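Local coordinates for protein alpha-toxin (Clostridium novyi, PDB 2VK9) that is a bacterial toxin of the TcdA/TcdB family, represented by its catalytic domain, which combines a GT-A-type core with an N-terminal helical region, at residues V42-Y46 and S366-I370; T94-K98 and I389-N393. One frame throughout, in Å; residues are numbered along the deposited sequence.

Contact 1. Residues V42-Y46 and S366-I370; sequences VKEIY and SQLEI
Lys43, in the first turn of helix 42-62, runs across the carboxamide of Gln367 and gives a worked example of an aliphatic stem packed on a polar group. Its CB leads to CG, which lies 3.7 Å from Gln367 OE1 and also approaches Gln367 CD. Lys43 CD lies equally far from Gln367 OE1, and Lys43 CE comes nearest to it, at 3.4 Å. NZ then passes beyond the amide to hydrogen-bond Asp394 O, which fixes the tip of the extended chain. The other end of the amide turns to Val42, whose CB lies 3.4 Å from Gln367 NE2, the two side chains running past each other in opposite senses.

Deeper in, Leu368 sends one methyl to each of two helix residues. Leu368 CD1 lies 3.9 Å from Val42 CG1, a branch set anti to the backbone N (chi1 166°), while Leu368 CD2 meets Tyr46 CB at 3.8 Å and reaches the ring obliquely. Tyr46 OH is hydrogen-bonded to Thr487 O.

Gln367 and Leu368 occupy the middle of a type I beta turn from Ser366 to Glu369. Ser366 N donates to Glu369 OE2 at 2.9 Å, and the carboxylate also pairs with Arg91; Ser366 OG accepts a weak bond from Leu368 N, an ST turn. This turn-to-helix docking joins the N-terminal helical region to the loop preceding an edge strand of the GT-A-type sheet.

Contact 2. Residues T94-K98 and I389-N393; sequences TIASK and IISNN
The carboxamide of Asn392 grips the backbone around Ala96 with both of its ends, reading a donor and an acceptor from one short piece of chain. Ser97 N gives its hydrogen to Asn392 OD1 at 2.8 Å, in the carbonyl plane and on a lone pair, with an N-H...O angle of 161°. In return, Asn392 ND2 donates to Ile95 O at 3.1 Å. This second bond is straighter, at 171°, and leaves in the plane of the amide, although the nitrogen sits well above the carbonyl plane of Ile95. Two bonds from one flat group limit its rotation and support the modelled placing of oxygen and nitrogen. The first torsion of Asn392 places CG beside its own backbone N (chi1 -76°), from where the amide extends to the loop.

A water reinforces the polar side of the junction: it is hydrogen-bonded to Ser97 OG at 2.9 Å and accepts a hydrogen bond of the same length from Asn393 N. Within the strand end, Ser391 OG donates to Asn392 O at 2.7 Å, a local tie on the chain that carries the amide.

Farther out, the contact becomes apolar. Ala96 CB packs against Ile390 CG2 at 3.7 Å, and Ile390 also touches Ile363, Val281 and Leu371, which connects this small patch to the buried surface of the sheet. The backbone of Ala96 is itself hydrogen-bonded to Ile363.

The whole is a side-chain-to-backbone pair of hydrogen bonds, in which one asparagine carboxamide bridges Ile95 O and Ser97 N across Ala96. It joins the end of strand 382-391 to the loop that leads into strand 99-103 of the mixed GT-A-type sheet.

The two contacts have centres about 13 Å apart, and their segments alternate along the sequence. They meet where Ile370, at the end of the turn segment of contact 1, packs its CG2 on Ser391 CB of contact 2 at 3.6 Å. That meeting follows from the sheet, because 366-370 leads into strand 371-376, the antiparallel partner of strand 382-391. Helix 69-90, whose Ile87 and Ser90 touch Leu368 and Val42 of contact 1, is followed by segment 94-98, where Thr94 is hydrogen-bonded to Ile365, just ahead of the turn. Contact 1 thus joins helix to core; contact 2 ties the end of strand 382-391 to the loop entering strand 99-103, the two strands being separated by 280-283.

Contact 1. Residues V42-Y46 and S366-I370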
ATOM      1  N   VAL A  42      25.305 -11.457   6.896  1.00 59.84           N
ATOM      2  CA  VAL A  42      24.673 -10.914   5.692  1.00 57.68           C
ATOM      3  C   VAL A  42      24.526  -9.394   5.743  1.00 56.39           C
ATOM      4  O   VAL A  42      24.824  -8.705   4.771  1.00 56.22           O
ATOM      5  CB  VAL A  42      23.319 -11.587   5.415  1.00 57.66           C
ATOM      6  CG1 VAL A  42      22.521 -10.806   4.381  1.00 57.15           C
ATOM      7  CG2 VAL A  42      23.537 -13.025   4.960  1.00 57.34           C
ATOM      8  N   LYS A  43      24.090  -8.878   6.886  1.00 54.79           N
ATOM      9  CA  LYS A  43      23.910  -7.440   7.055  1.00 53.31           C
ATOM     10  C   LYS A  43      25.223  -6.651   6.997  1.00 51.98           C
ATOM     11  O   LYS A  43      25.239  -5.511   6.531  1.00 51.80           O
ATOM     12  CB  LYS A  43      23.116  -7.122   8.332  1.00 53.66           C
ATOM     13  CG  LYS A  43      21.602  -7.305   8.175  1.00 53.64           C
ATOM     14  CD  LYS A  43      20.809  -6.735   9.354  1.00 53.69           C
ATOM     15  CE  LYS A  43      19.302  -6.762   9.062  1.00 54.33           C
ATOM     16  NZ  LYS A  43      18.463  -6.364  10.233  1.00 54.54           N
ATOM     17  N   GLU A  44      26.316  -7.250   7.464  1.00 50.23           N
ATOM     18  CA  GLU A  44      27.615  -6.577   7.395  1.00 48.73           C
ATOM     19  C   GLU A  44      28.196  -6.554   5.988  1.00 47.09           C
ATOM     20  O   GLU A  44      28.931  -5.627   5.638  1.00 47.13           O
ATOM     21  CB  GLU A  44      28.613  -7.149   8.400  1.00 49.08           C
ATOM     22  CG  GLU A  44      28.330  -6.707   9.859  1.00 51.40           C
ATOM     23  CD  GLU A  44      28.266  -5.177  10.045  1.00 52.90           C
ATOM     24  OE1 GLU A  44      29.322  -4.515   9.935  1.00 53.84           O
ATOM     25  OE2 GLU A  44      27.162  -4.643  10.312  1.00 52.66           O
ATOM     26  N   ILE A  45      27.858  -7.564   5.187  1.00 44.87           N
ATOM     27  CA  ILE A  45      28.153  -7.549   3.760  1.00 42.64           C
ATOM     28  C   ILE A  45      27.337  -6.446   3.100  1.00 41.64           C
ATOM     29  O   ILE A  45      27.854  -5.712   2.265  1.00 41.72           O
ATOM     30  CB  ILE A  45      27.869  -8.905   3.085  1.00 42.49           C
ATOM     31  CG1 ILE A  45      28.724  -9.999   3.718  1.00 42.22           C
ATOM     32  CG2 ILE A  45      28.158  -8.852   1.594  1.00 41.52           C
ATOM     33  CD1 ILE A  45      28.312 -11.398   3.316  1.00 42.49           C
ATOM     34  N   TYR A  46      26.073  -6.304   3.480  1.00 40.29           N
ATOM     35  CA  TYR A  46      25.256  -5.241   2.902  1.00 39.03           C
ATOM     36  C   TYR A  46      25.811  -3.866   3.256  1.00 39.32           C
ATOM     37  O   TYR A  46      25.801  -2.970   2.420  1.00 39.67           O
ATOM     38  CB  TYR A  46      23.787  -5.348   3.312  1.00 37.52           C
ATOM     39  CG  TYR A  46      22.926  -4.248   2.736  1.00 35.51           C
ATOM     40  CD1 TYR A  46      22.268  -4.412   1.524  1.00 33.62           C
ATOM     41  CD2 TYR A  46      22.770  -3.037   3.405  1.00 34.21           C
ATOM     42  CE1 TYR A  46      21.477  -3.405   0.993  1.00 32.75           C
ATOM     43  CE2 TYR A  46      21.986  -2.021   2.876  1.00 33.24           C
ATOM     44  CZ  TYR A  46      21.344  -2.213   1.676  1.00 33.65           C
ATOM     45  OH  TYR A  46      20.567  -1.205   1.169  1.00 34.14           O
ATOM     46  N   SER A 366      14.875 -13.564   2.228  1.00 28.14           N
ATOM     47  CA  SER A 366      16.109 -12.960   2.696  1.00 28.65           C
ATOM     48  C   SER A 366      15.789 -11.891   3.741  1.00 29.03           C
ATOM     49  O   SER A 366      14.795 -11.177   3.607  1.00 29.04           O
ATOM     50  CB  SER A 366      16.871 -12.346   1.521  1.00 28.34           C
ATOM     51  OG  SER A 366      18.093 -11.783   1.960  1.00 28.05           O
ATOM     52  N   GLN A 367      16.626 -11.782   4.772  1.00 29.36           N
ATOM     53  CA  GLN A 367      16.450 -10.748   5.795  1.00 30.33           C
ATOM     54  C   GLN A 367      16.637  -9.320   5.258  1.00 30.43           C
ATOM     55  O   GLN A 367      16.402  -8.347   5.974  1.00 30.67           O
ATOM     56  CB  GLN A 367      17.380 -10.987   6.982  1.00 30.44           C
ATOM     57  CG  GLN A 367      18.844 -10.756   6.676  1.00 33.29           C
ATOM     58  CD  GLN A 367      19.706 -10.684   7.931  1.00 38.34           C
ATOM     59  OE1 GLN A 367      19.294 -10.128   8.976  1.00 40.28           O
ATOM     60  NE2 GLN A 367      20.920 -11.243   7.838  1.00 38.03           N
ATOM     61  N   LEU A 368      17.060  -9.207   4.002  1.00 30.50           N
ATOM     62  CA  LEU A 368      17.277  -7.921   3.357  1.00 30.33           C
ATOM     63  C   LEU A 368      16.034  -7.431   2.616  1.00 30.66           C
ATOM     64  O   LEU A 368      15.865  -6.225   2.433  1.00 30.91           O
ATOM     65  CB  LEU A 368      18.444  -8.020   2.373  1.00 30.25           C
ATOM     66  CG  LEU A 368      19.870  -8.301   2.882  1.00 29.80           C
ATOM     67  CD1 LEU A 368      20.787  -8.617   1.712  1.00 27.74           C
ATOM     68  CD2 LEU A 368      20.426  -7.145   3.710  1.00 28.61           C
ATOM     69  N   GLU A 369      15.171  -8.362   2.203  1.00 30.63           N
ATOM     70  CA  GLU A 369      14.041  -8.064   1.315  1.00 30.79           C
ATOM     71  C   GLU A 369      12.675  -8.098   2.026  1.00 30.38           C
ATOM     72  O   GLU A 369      12.557  -8.544   3.164  1.00 30.16           O
ATOM     73  CB  GLU A 369      14.048  -9.030   0.103  1.00 30.71           C
ATOM     74  CG  GLU A 369      13.732 -10.515   0.449  1.00 31.51           C
ATOM     75  CD  GLU A 369      13.935 -11.534  -0.716  1.00 31.99           C
ATOM     76  OE1 GLU A 369      14.042 -11.130  -1.908  1.00 33.18           O
ATOM     77  OE2 GLU A 369      13.979 -12.762  -0.425  1.00 32.04           O
ATOM     78  N   ILE A 370      11.658  -7.575   1.351  1.00 30.23           N
ATOM     79  CA  ILE A 370      10.269  -7.916   1.636  1.00 29.81           C
ATOM     80  C   ILE A 370       9.774  -8.454   0.315  1.00 30.23           C
ATOM     81  O   ILE A 370      10.369  -8.168  -0.728  1.00 30.50           O
ATOM     82  CB  ILE A 370       9.396  -6.704   2.080  1.00 29.95           C
ATOM     83  CG1 ILE A 370       9.353  -5.621   0.999  1.00 28.64           C
ATOM     84  CG2 ILE A 370       9.888  -6.124   3.419  1.00 30.30           C
ATOM     85  CD1 ILE A 370       8.528  -4.427   1.378  1.00 28.85           C
TER

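Contact 2. Residues T94-K98 and I389-N393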
ATOM      1  N   THR A  94      16.077 -20.011   5.320  1.00 34.78           N
ATOM      2  CA  THR A  94      15.418 -19.015   6.166  1.00 33.91           C
ATOM      3  C   THR A  94      14.030 -18.781   5.602  1.00 32.66           C
ATOM      4  O   THR A  94      13.868 -18.559   4.399  1.00 32.75           O
ATOM      5  CB  THR A  94      16.169 -17.650   6.250  1.00 34.36           C
ATOM      6  OG1 THR A  94      16.116 -16.964   4.992  1.00 35.18           O
ATOM      7  CG2 THR A  94      17.628 -17.827   6.674  1.00 35.84           C
ATOM      8  N   ILE A  95      13.031 -18.839   6.473  1.00 31.13           N
ATOM      9  CA  ILE A  95      11.638 -18.705   6.058  1.00 29.19           C
ATOM     10  C   ILE A  95      10.885 -17.623   6.840  1.00 28.05           C
ATOM     11  O   ILE A  95      11.300 -17.223   7.937  1.00 27.97           O
ATOM     12  CB  ILE A  95      10.897 -20.057   6.155  1.00 29.23           C
ATOM     13  CG1 ILE A  95      10.864 -20.549   7.599  1.00 28.52           C
ATOM     14  CG2 ILE A  95      11.556 -21.087   5.236  1.00 28.61           C
ATOM     15  CD1 ILE A  95       9.848 -21.609   7.844  1.00 27.49           C
ATOM     16  N   ALA A  96       9.792 -17.142   6.257  1.00 26.43           N
ATOM     17  CA  ALA A  96       8.949 -16.144   6.895  1.00 25.10           C
ATOM     18  C   ALA A  96       8.192 -16.768   8.043  1.00 24.45           C
ATOM     19  O   ALA A  96       7.789 -17.926   7.961  1.00 24.28           O
ATOM     20  CB  ALA A  96       7.988 -15.584   5.902  1.00 25.28           C
ATOM     21  N   SER A  97       8.007 -16.007   9.117  1.00 23.79           N
ATOM     22  CA  SER A  97       7.190 -16.458  10.244  1.00 23.40           C
ATOM     23  C   SER A  97       5.834 -16.935   9.743  1.00 23.14           C
ATOM     24  O   SER A  97       5.295 -16.385   8.782  1.00 23.24           O
ATOM     25  CB  SER A  97       6.989 -15.338  11.267  1.00 23.19           C
ATOM     26  OG  SER A  97       8.225 -14.881  11.780  1.00 23.29           O
ATOM     27  N   LYS A  98       5.283 -17.960  10.387  1.00 22.56           N
ATOM     28  CA  LYS A  98       3.994 -18.495   9.972  1.00 21.79           C
ATOM     29  C   LYS A  98       2.835 -17.770  10.638  1.00 21.35           C
ATOM     30  O   LYS A  98       2.057 -18.328  11.412  1.00 21.09           O
ATOM     31  CB  LYS A  98       3.951 -20.004  10.135  1.00 21.88           C
ATOM     32  CG  LYS A  98       4.802 -20.643   9.064  1.00 22.55           C
ATOM     33  CD  LYS A  98       4.679 -22.110   9.017  1.00 23.91           C
ATOM     34  CE  LYS A  98       5.577 -22.646   7.945  1.00 25.69           C
ATOM     35  NZ  LYS A  98       5.216 -24.065   7.662  1.00 27.39           N
ATOM     36  N   ILE A 389       2.037  -8.722   1.307  1.00 22.12           N
ATOM     37  CA  ILE A 389       3.381  -8.406   1.767  1.00 21.42           C
ATOM     38  C   ILE A 389       3.919  -9.547   2.608  1.00 21.39           C
ATOM     39  O   ILE A 389       3.245 -10.023   3.523  1.00 21.53           O
ATOM     40  CB  ILE A 389       3.384  -7.157   2.664  1.00 21.43           C
ATOM     41  CG1 ILE A 389       2.591  -6.006   2.036  1.00 21.29           C
ATOM     42  CG2 ILE A 389       4.806  -6.724   2.996  1.00 21.15           C
ATOM     43  CD1 ILE A 389       2.279  -4.890   3.035  1.00 21.34           C
ATOM     44  N   ILE A 390       5.136  -9.989   2.312  1.00 21.09           N
ATOM     45  CA  ILE A 390       5.781 -10.993   3.144  1.00 20.81           C
ATOM     46  C   ILE A 390       7.070 -10.417   3.680  1.00 21.11           C
ATOM     47  O   ILE A 390       7.900  -9.951   2.908  1.00 21.83           O
ATOM     48  CB  ILE A 390       6.102 -12.275   2.369  1.00 20.63           C
ATOM     49  CG1 ILE A 390       4.827 -12.891   1.789  1.00 20.28           C
ATOM     50  CG2 ILE A 390       6.801 -13.274   3.284  1.00 19.96           C
ATOM     51  CD1 ILE A 390       5.090 -13.908   0.711  1.00 19.49           C
ATOM     52  N   SER A 391       7.234 -10.442   4.998  1.00 21.19           N
ATOM     53  CA  SER A 391       8.444  -9.948   5.638  1.00 21.12           C
ATOM     54  C   SER A 391       8.545 -10.471   7.049  1.00 21.01           C
ATOM     55  O   SER A 391       7.538 -10.537   7.739  1.00 21.19           O
ATOM     56  CB  SER A 391       8.412  -8.424   5.704  1.00 21.17           C
ATOM     57  OG  SER A 391       9.429  -7.920   6.564  1.00 22.20           O
ATOM     58  N   ASN A 392       9.754 -10.831   7.477  1.00 21.08           N
ATOM     59  CA  ASN A 392      10.050 -11.009   8.905  1.00 21.30           C
ATOM     60  C   ASN A 392      10.262  -9.655   9.574  1.00 21.79           C
ATOM     61  O   ASN A 392      10.567  -8.684   8.884  1.00 21.98           O
ATOM     62  CB  ASN A 392      11.238 -11.945   9.102  1.00 20.78           C
ATOM     63  CG  ASN A 392      10.855 -13.387   8.884  1.00 20.15           C
ATOM     64  OD1 ASN A 392       9.748 -13.786   9.236  1.00 22.12           O
ATOM     65  ND2 ASN A 392      11.738 -14.171   8.288  1.00 16.95           N
ATOM     66  N   ASN A 393      10.065  -9.553  10.888  1.00 22.46           N
ATOM     67  CA  ASN A 393      10.102  -8.213  11.494  1.00 23.66           C
ATOM     68  C   ASN A 393      11.480  -7.554  11.532  1.00 24.26           C
ATOM     69  O   ASN A 393      11.586  -6.335  11.668  1.00 24.62           O
ATOM     70  CB  ASN A 393       9.378  -8.121  12.845  1.00 23.92           C
ATOM     71  CG  ASN A 393       9.920  -9.067  13.886  1.00 24.26           C
ATOM     72  OD1 ASN A 393      11.111  -9.100  14.169  1.00 26.89           O
ATOM     73  ND2 ASN A 393       9.032  -9.813  14.493  1.00 24.57           N
TER
HETATM   74  O   HOH W   1       9.005 -12.108  11.904  1.00 21.22           O